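Local coordinates for protein succinylglutamate desuccinylase/aspartoacylase (Ruegeria sp. TM1040, PDB 3NA6) that probably hydrolyses the amide bond of an N-acyl amino acid such as N-succinylglutamate, in a zinc-dependent manner, at residues T10-L13 with V18-G21; Y90-A95 with G108-A113; A159-L162 with L167-A170; D257-S262 with R301-G306. All coordinates share one frame; numbering follows the deposited sequence.

How the contacts relate
The four contacts follow one another along the chain without interleaving. Contacts 1 and 3 both reach the ten-stranded mixed sheet, about 32 Å apart between centres: contact 1 near one edge, where the loop after edge strand 8-9 lies on strand 17-26, contact 3 where strand 156-160 runs out toward helix 165-178. Contact 2 lies in the interior beyond the end of strand 83-88, its centre about 21 Å from that of contact 1 and about 24 Å from that of contact 3. Contact 4 stands apart in the antiparallel C-terminal beta region, about 47 Å from contact 1 between centres. Contacts 2 and 3 thus belong to the probable catalytic domain.

Contact 1: T10-L13 with V18-G21; sequences TIPL and VHHG
Pro12 lies over one face of the His19 imidazole, and the two side chains cross at about a right angle. The CG corner of the proline makes the contact, 4.1 Å from the ring centroid and 20° off the ring normal. This is a CH-pi contact, displaced toward the CD2 and NE2 rim of the imidazole.

Ile11 meets the same histidine lower down, at its root. Its CG1 is wedged between the backbone N and the carbonyl carbon (chi1 50°), which turns the two branches onto different parts of the strand. CD1 at the end of the long branch reaches His19 CB at 3.8 Å and His19 O at 3.6 Å. The short branch goes to the next peptide, with Ile11 CG2 placed 3.6 Å from His20 O. A glycine in place of this isoleucine would probably leave the His19 CB and the His20 carbonyl without their apolar cover and open a gap under the loop.

At the far end Thr10 OG1 sits 3.4 Å from Gly21 CA, an approach for which a side chain at position 21 would leave no room. The hydroxyl is hydrogen-bonded to the backbone N of Phe22.

His20 turns the other way, its ND1 bonded to Thr42 OG1. The loop 10-13 follows strand 8-9, an edge strand of the mixed sheet within this chain, and folds back along strand 17-26. That strand pairs on its other side with strand 36-46, where Ile11 also touches Val43.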
# COMPACT_ATOMS: atom_id res chain seq x y z
N THR A 10 -10.76 24.45 21.90
CA THR A 10 -12.09 24.18 22.41
C THR A 10 -12.23 24.61 23.88
O THR A 10 -13.28 24.46 24.47
CB THR A 10 -12.45 22.67 22.31
OG1 THR A 10 -11.61 21.89 23.18
CG2 THR A 10 -12.30 22.19 20.89
N ILE A 11 -11.15 25.11 24.47
CA ILE A 11 -11.18 25.59 25.85
C ILE A 11 -10.48 26.93 25.89
O ILE A 11 -9.69 27.25 24.98
CB ILE A 11 -10.42 24.67 26.81
CG1 ILE A 11 -9.04 24.35 26.27
CG2 ILE A 11 -11.22 23.43 27.11
CD1 ILE A 11 -8.05 23.82 27.34
N PRO A 12 -10.77 27.72 26.91
CA PRO A 12 -9.97 28.94 27.07
C PRO A 12 -8.56 28.54 27.52
O PRO A 12 -8.40 27.48 28.17
CB PRO A 12 -10.67 29.68 28.20
CG PRO A 12 -11.32 28.55 29.03
CD PRO A 12 -11.79 27.57 27.98
N LEU A 13 -7.57 29.37 27.19
CA LEU A 13 -6.16 29.07 27.51
C LEU A 13 -5.63 29.93 28.64
O LEU A 13 -4.51 29.71 29.11
CB LEU A 13 -5.27 29.28 26.28
CG LEU A 13 -5.67 28.48 25.03
CD1 LEU A 13 -4.73 28.75 23.88
CD2 LEU A 13 -5.76 27.00 25.33
N VAL A 18 -8.75 24.10 35.92
CA VAL A 18 -8.25 22.97 35.14
C VAL A 18 -9.17 22.82 33.93
O VAL A 18 -10.38 22.69 34.06
CB VAL A 18 -8.22 21.70 36.00
CG1 VAL A 18 -7.95 20.43 35.14
CG2 VAL A 18 -7.16 21.83 37.16
N HIS A 19 -8.62 22.89 32.73
CA HIS A 19 -9.42 22.79 31.52
C HIS A 19 -8.82 21.77 30.58
O HIS A 19 -7.63 21.86 30.30
CB HIS A 19 -9.42 24.14 30.82
CG HIS A 19 -10.16 25.20 31.57
ND1 HIS A 19 -9.54 26.01 32.50
CD2 HIS A 19 -11.47 25.52 31.58
CE1 HIS A 19 -10.44 26.83 33.01
NE2 HIS A 19 -11.62 26.56 32.46
N HIS A 20 -9.63 20.85 30.09
CA HIS A 20 -9.19 19.79 29.19
C HIS A 20 -9.97 19.90 27.89
O HIS A 20 -11.21 19.93 27.89
CB HIS A 20 -9.47 18.40 29.78
CG HIS A 20 -8.94 18.20 31.18
ND1 HIS A 20 -7.59 18.18 31.48
CD2 HIS A 20 -9.59 17.91 32.34
CE1 HIS A 20 -7.44 17.93 32.77
NE2 HIS A 20 -8.64 17.76 33.31
N GLY A 21 -9.25 19.96 26.78
CA GLY A 21 -9.89 20.06 25.49
C GLY A 21 -8.95 19.78 24.36
O GLY A 21 -8.09 18.90 24.48

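Contact 2: Y90-A95 with G108-A113; sequences YFNYPA and GNLNRA
The apolar part of this contact is a methyl over a ring: Leu110 CD2 stands above the middle of the Phe91 face, 3.5 Å from the centroid and 11° off the normal, a well-centred CH-pi contact. Phe91 holds its CG anti to the backbone N (chi1 -171°), which lays the ring beneath that methyl. The same CD2 also packs on Asn92 CB at 3.7 Å, so one leucine branch spans two consecutive residues. An alanine in place of Phe91 would probably deprive Leu110 CD2 of its aromatic floor and leave a gap in the interior.

The polar part belongs to the Asn92 amide, whose two ends do different work. Its ND2 donates to a water at 2.9 Å, and this water also accepts from Leu110 N at 3.1 Å, bridging the segments. On the other end, OD1 caps the helix that starts at Tyr93 by a weak bond from Ala95 N, 3.4 Å long. Asn92, the N-cap residue, is also the centre of an inverse gamma turn.

Around these residues, Asn109 OD1 bonds His59 NE2; His59 may belong to the metal site expected of this family. Helix 122-134 closes over the apolar pair, with Ile126 against Phe91 and Ala127 against Leu110, while Tyr195 meets the Phe91 ring edge-to-face. The segment 90-95 itself leads from the end of strand 83-88 into helix 93-97.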
# COMPACT_ATOMS: atom_id res chain seq x y z
N TYR A 90 0.83 15.09 23.31
CA TYR A 90 1.02 14.58 21.97
C TYR A 90 1.12 15.75 20.98
O TYR A 90 0.15 16.19 20.40
CB TYR A 90 -0.13 13.64 21.60
CG TYR A 90 -0.55 12.64 22.63
CD1 TYR A 90 0.36 11.78 23.20
CD2 TYR A 90 -1.90 12.49 22.97
CE1 TYR A 90 -0.06 10.78 24.14
CE2 TYR A 90 -2.33 11.52 23.87
CZ TYR A 90 -1.38 10.67 24.48
OH TYR A 90 -1.81 9.70 25.38
N PHE A 91 2.33 16.28 20.83
CA PHE A 91 2.62 17.51 20.10
C PHE A 91 2.43 17.31 18.59
O PHE A 91 1.62 17.99 17.97
CB PHE A 91 4.04 17.88 20.47
CG PHE A 91 4.53 19.24 20.01
CD1 PHE A 91 3.71 20.21 19.48
CD2 PHE A 91 5.88 19.53 20.18
CE1 PHE A 91 4.23 21.42 19.11
CE2 PHE A 91 6.40 20.76 19.82
CZ PHE A 91 5.59 21.69 19.28
N ASN A 92 3.14 16.39 17.96
CA ASN A 92 2.78 16.02 16.59
C ASN A 92 1.76 14.91 16.69
O ASN A 92 2.06 13.72 16.50
CB ASN A 92 3.97 15.57 15.75
CG ASN A 92 3.61 15.45 14.29
OD1 ASN A 92 2.41 15.44 13.94
ND2 ASN A 92 4.62 15.42 13.42
N TYR A 93 0.54 15.33 16.97
CA TYR A 93 -0.52 14.41 17.28
C TYR A 93 -0.73 13.35 16.19
O TYR A 93 -0.79 12.16 16.49
CB TYR A 93 -1.80 15.15 17.66
CG TYR A 93 -2.94 14.21 18.03
CD1 TYR A 93 -2.82 13.31 19.07
CD2 TYR A 93 -4.12 14.22 17.31
CE1 TYR A 93 -3.85 12.46 19.40
CE2 TYR A 93 -5.15 13.35 17.61
CZ TYR A 93 -5.01 12.49 18.66
OH TYR A 93 -6.04 11.66 18.95
N PRO A 94 -0.78 13.77 14.93
CA PRO A 94 -0.92 12.75 13.88
C PRO A 94 0.21 11.73 13.86
O PRO A 94 -0.08 10.52 13.70
CB PRO A 94 -0.98 13.58 12.59
CG PRO A 94 -1.58 14.90 13.07
CD PRO A 94 -0.88 15.13 14.37
N ALA A 95 1.46 12.17 14.10
CA ALA A 95 2.58 11.24 14.15
C ALA A 95 2.37 10.30 15.34
O ALA A 95 2.55 9.08 15.22
CB ALA A 95 3.93 11.95 14.27
N GLY A 108 5.88 15.22 7.79
CA GLY A 108 6.54 16.32 8.48
C GLY A 108 7.25 15.89 9.76
O GLY A 108 6.67 15.22 10.63
N ASN A 109 8.51 16.29 9.85
CA ASN A 109 9.25 16.25 11.11
C ASN A 109 8.99 17.57 11.81
O ASN A 109 9.52 18.64 11.41
CB ASN A 109 10.75 16.06 10.86
CG ASN A 109 11.54 15.96 12.17
OD1 ASN A 109 11.01 16.23 13.25
ND2 ASN A 109 12.80 15.54 12.07
N LEU A 110 8.17 17.51 12.85
CA LEU A 110 7.69 18.73 13.49
C LEU A 110 8.88 19.48 14.07
O LEU A 110 8.91 20.71 14.02
CB LEU A 110 6.68 18.42 14.60
CG LEU A 110 6.11 19.59 15.42
CD1 LEU A 110 5.55 20.76 14.56
CD2 LEU A 110 5.06 19.10 16.37
N ASN A 111 9.87 18.72 14.57
CA ASN A 111 11.02 19.33 15.19
C ASN A 111 11.89 20.13 14.25
O ASN A 111 12.74 20.89 14.72
CB ASN A 111 11.90 18.32 15.91
CG ASN A 111 12.81 18.98 16.94
OD1 ASN A 111 12.42 19.94 17.60
ND2 ASN A 111 14.05 18.49 17.05
N ARG A 112 11.69 20.00 12.94
CA ARG A 112 12.40 20.83 11.97
C ARG A 112 11.44 21.69 11.12
O ARG A 112 11.83 22.17 10.06
CB ARG A 112 13.30 19.95 11.08
CG ARG A 112 14.05 18.86 11.89
CD ARG A 112 15.46 18.54 11.35
NE ARG A 112 16.03 17.33 11.96
CZ ARG A 112 16.45 16.27 11.28
NH1 ARG A 112 16.41 16.25 9.95
NH2 ARG A 112 16.95 15.23 11.93
N ALA A 113 10.20 21.88 11.59
CA ALA A 113 9.17 22.61 10.83
C ALA A 113 9.05 24.10 11.16
O ALA A 113 8.25 24.81 10.54
CB ALA A 113 7.81 21.90 10.97
O HOH W 1 7.38 14.87 14.16

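Contact 3: A159-L162 with L167-A170; sequences AHIL and LQDA
Leu167 opens the contact on the helix side by meeting Leu162 obliquely: its CG lies 3.8 Å from Leu162 CD1, and its CD2 also touches that methyl. Leu167 in turn rests on Val205 of strand 205-210, while Leu162 touches Glu200 of helix 195-200.

Gln168, one residue on, carries most of the contact. Its chain leaves the helix with CG anti to the backbone N (chi1 -179°) and stays extended beyond CG, and this reach takes the amide across to the turn that follows the strand. There OE1 accepts from Leu162 N at 3.0 Å, with an N-H...acceptor angle of 155° and the donor tilted 20° from the carbonyl plane. OE1 also lies 3.1 Å from Leu162 O, and two acceptors that close would repel; Lys165 NZ, hydrogen-bonded to both oxygens, probably offsets this. Ile161 runs beside the glutamine and points the same way, its CD1 3.8 Å from Gln168 NE2. Further back along the chain, Gln168 CG packs against His160 O at 3.4 Å. The helix backbone adds a link of its own, because one water donates to both Gln168 O, at 2.8 Å, and His160 O, at 2.7 Å.

Strand 156-160, helix 165-178 and strand 182-186 form a beta-alpha-beta unit with parallel strands. The water ties the end of the first strand, and the glutamine the loop that follows it, to the first turns of the crossover helix.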
# COMPACT_ATOMS: atom_id res chain seq x y z
N ALA A 159 21.10 20.98 27.86
CA ALA A 159 21.08 22.45 27.78
C ALA A 159 22.02 22.87 26.64
O ALA A 159 23.06 22.20 26.40
CB ALA A 159 21.61 23.05 29.11
N HIS A 160 21.71 23.99 25.99
CA HIS A 160 22.44 24.39 24.81
C HIS A 160 23.45 25.50 25.06
O HIS A 160 23.28 26.34 25.94
CB HIS A 160 21.48 24.78 23.69
CG HIS A 160 20.68 23.63 23.18
ND1 HIS A 160 19.30 23.65 23.11
CD2 HIS A 160 21.06 22.39 22.78
CE1 HIS A 160 18.86 22.48 22.66
NE2 HIS A 160 19.91 21.70 22.45
N ILE A 161 24.52 25.45 24.27
CA ILE A 161 25.48 26.52 24.17
C ILE A 161 24.84 27.53 23.25
O ILE A 161 24.47 27.20 22.10
CB ILE A 161 26.80 26.03 23.57
CG1 ILE A 161 27.47 25.02 24.52
CG2 ILE A 161 27.73 27.23 23.29
CD1 ILE A 161 27.87 25.60 25.92
N LEU A 162 24.68 28.75 23.77
CA LEU A 162 24.00 29.83 23.08
C LEU A 162 24.91 31.06 23.07
O LEU A 162 25.78 31.25 23.95
CB LEU A 162 22.70 30.17 23.83
CG LEU A 162 21.68 29.04 24.02
CD1 LEU A 162 20.64 29.43 25.04
CD2 LEU A 162 20.99 28.67 22.67
N LEU A 167 21.22 33.63 29.16
CA LEU A 167 20.22 32.60 28.90
C LEU A 167 20.85 31.20 28.96
O LEU A 167 20.24 30.26 29.45
CB LEU A 167 19.58 32.84 27.54
CG LEU A 167 18.51 31.87 27.04
CD1 LEU A 167 17.36 31.84 28.02
CD2 LEU A 167 18.04 32.30 25.61
N GLN A 168 22.08 31.08 28.47
CA GLN A 168 22.79 29.82 28.49
C GLN A 168 22.89 29.32 29.92
O GLN A 168 22.65 28.15 30.20
CB GLN A 168 24.18 29.96 27.87
CG GLN A 168 25.00 28.65 27.83
CD GLN A 168 26.39 28.83 27.28
OE1 GLN A 168 26.57 29.17 26.10
NE2 GLN A 168 27.41 28.62 28.13
N ASP A 169 23.25 30.22 30.84
CA ASP A 169 23.36 29.84 32.22
C ASP A 169 22.00 29.47 32.80
O ASP A 169 21.92 28.60 33.65
CB ASP A 169 24.00 30.95 33.06
CG ASP A 169 25.49 31.08 32.84
OD1 ASP A 169 26.10 30.17 32.22
OD2 ASP A 169 26.05 32.09 33.30
N ALA A 170 20.94 30.17 32.39
CA ALA A 170 19.60 29.88 32.88
C ALA A 170 19.15 28.49 32.41
O ALA A 170 18.61 27.69 33.19
CB ALA A 170 18.60 30.96 32.40
O HOH W 2 23.13 25.87 28.60

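Contact 4: D257-S262 with R301-G306; sequences DCYLFS and RARRSG
The Arg303 guanidinium is sandwiched: Tyr259 lies over one face and Arg304 NE over the opposite one, 3.5 Å above the plane. Toward the tyrosine this is an off-centre cation-pi contact on the surface of the C-terminal antiparallel beta region, with Arg303 CZ 4.0 Å from the ring centroid and 35° off the ring normal. The two planes are 52° apart, so the groups meet obliquely. Contact is concentrated on one side of the ring, where Arg303 NE comes to 3.2 Å from Tyr259 CD2 and Arg303 NH2 to 3.3 Å from Tyr259 CE2.

The arginine gets there by a first torsion that sets CG between the backbone N and the carbonyl carbon (chi1 78°), followed by an extended chain to NE. Its CD methylene rides along the base of the tyrosine, 3.8 Å from Tyr259 CB. The tyrosine hydroxyl is bonded to Asp255, which Arg303 also touches; this carboxylate would probably ease the crowding of positive charge where the two guanidinium groups lie close.

One residue earlier, Cys258 points away from 301-306 and forms a disulfide with Cys322, which ties the segment to strand 322-327. Phe261 lays its ring face under Cys258 SG and makes a cation-pi contact with Lys24 of a neighbouring subunit. The second touch between the segments is at Leu260, one of whose methyls, CD2, lies 3.3 Å from the carbonyl oxygen O of Arg301.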
# COMPACT_ATOMS: atom_id res chain seq x y z
N ASP A 257 27.47 14.76 16.77
CA ASP A 257 27.67 14.18 15.45
C ASP A 257 27.91 12.65 15.61
O ASP A 257 28.05 12.16 16.74
CB ASP A 257 28.85 14.87 14.77
CG ASP A 257 28.81 14.77 13.24
OD1 ASP A 257 28.39 13.72 12.70
OD2 ASP A 257 29.21 15.75 12.59
N CYS A 258 27.93 11.93 14.49
CA CYS A 258 28.07 10.48 14.51
C CYS A 258 29.25 10.10 13.64
O CYS A 258 29.42 10.64 12.55
CB CYS A 258 26.81 9.79 13.98
SG CYS A 258 26.97 7.95 13.88
N TYR A 259 30.06 9.17 14.12
CA TYR A 259 31.26 8.78 13.38
C TYR A 259 31.27 7.32 12.96
O TYR A 259 32.11 6.92 12.17
CB TYR A 259 32.52 9.15 14.20
CG TYR A 259 32.52 10.63 14.50
CD1 TYR A 259 32.89 11.56 13.51
CD2 TYR A 259 32.09 11.12 15.73
CE1 TYR A 259 32.86 12.94 13.77
CE2 TYR A 259 32.06 12.49 15.99
CZ TYR A 259 32.45 13.39 15.01
OH TYR A 259 32.41 14.74 15.28
N LEU A 260 30.35 6.54 13.49
CA LEU A 260 30.29 5.12 13.18
C LEU A 260 29.03 4.90 12.38
O LEU A 260 28.06 4.34 12.86
CB LEU A 260 30.31 4.30 14.46
CG LEU A 260 31.60 4.44 15.27
CD1 LEU A 260 31.38 3.87 16.64
CD2 LEU A 260 32.79 3.78 14.57
N PHE A 261 29.05 5.41 11.16
CA PHE A 261 27.99 5.17 10.22
C PHE A 261 28.21 3.78 9.61
O PHE A 261 29.34 3.40 9.33
CB PHE A 261 27.98 6.28 9.14
CG PHE A 261 27.26 7.54 9.59
CD1 PHE A 261 25.85 7.58 9.68
CD2 PHE A 261 27.98 8.70 9.95
CE1 PHE A 261 25.18 8.73 10.12
CE2 PHE A 261 27.30 9.89 10.39
CZ PHE A 261 25.92 9.90 10.47
N SER A 262 27.14 3.01 9.46
CA SER A 262 27.26 1.77 8.74
C SER A 262 27.35 2.03 7.25
O SER A 262 26.61 2.87 6.73
CB SER A 262 26.08 0.85 8.97
OG SER A 262 26.34 -0.38 8.34
N ARG A 301 34.92 0.08 15.13
CA ARG A 301 35.78 0.23 16.32
C ARG A 301 35.73 1.63 16.91
O ARG A 301 35.43 2.59 16.21
CB ARG A 301 37.22 -0.16 15.97
CG ARG A 301 37.34 -1.64 15.78
CD ARG A 301 38.74 -2.12 15.52
NE ARG A 301 38.67 -3.57 15.31
CZ ARG A 301 38.68 -4.47 16.28
NH1 ARG A 301 38.83 -4.10 17.55
NH2 ARG A 301 38.57 -5.75 15.98
N ALA A 302 35.95 1.74 18.23
CA ALA A 302 35.88 3.04 18.90
C ALA A 302 37.09 3.88 18.49
O ALA A 302 38.22 3.40 18.47
CB ALA A 302 35.81 2.87 20.40
N ARG A 303 36.81 5.12 18.10
CA ARG A 303 37.83 6.08 17.67
C ARG A 303 38.53 6.71 18.88
O ARG A 303 39.62 7.26 18.76
CB ARG A 303 37.20 7.16 16.78
CG ARG A 303 36.43 8.26 17.54
CD ARG A 303 35.35 8.94 16.68
NE ARG A 303 34.51 9.86 17.45
CZ ARG A 303 34.88 11.08 17.87
NH1 ARG A 303 36.09 11.55 17.62
NH2 ARG A 303 34.03 11.83 18.56
N ARG A 304 37.90 6.61 20.05
CA ARG A 304 38.47 7.09 21.31
C ARG A 304 37.82 6.39 22.50
O ARG A 304 36.78 5.74 22.37
CB ARG A 304 38.20 8.58 21.44
CG ARG A 304 36.71 8.85 21.52
CD ARG A 304 36.43 10.32 21.52
NE ARG A 304 35.02 10.57 21.73
CZ ARG A 304 34.53 11.68 22.29
NH1 ARG A 304 35.34 12.66 22.69
NH2 ARG A 304 33.21 11.80 22.46
N SER A 305 38.40 6.56 23.68
CA SER A 305 37.86 5.93 24.87
C SER A 305 36.63 6.67 25.38
O SER A 305 36.48 7.87 25.20
CB SER A 305 38.93 5.87 25.95
OG SER A 305 40.04 5.11 25.47
N GLY A 306 35.75 5.93 26.02
CA GLY A 306 34.55 6.54 26.57
C GLY A 306 33.53 5.53 27.03
O GLY A 306 33.88 4.41 27.46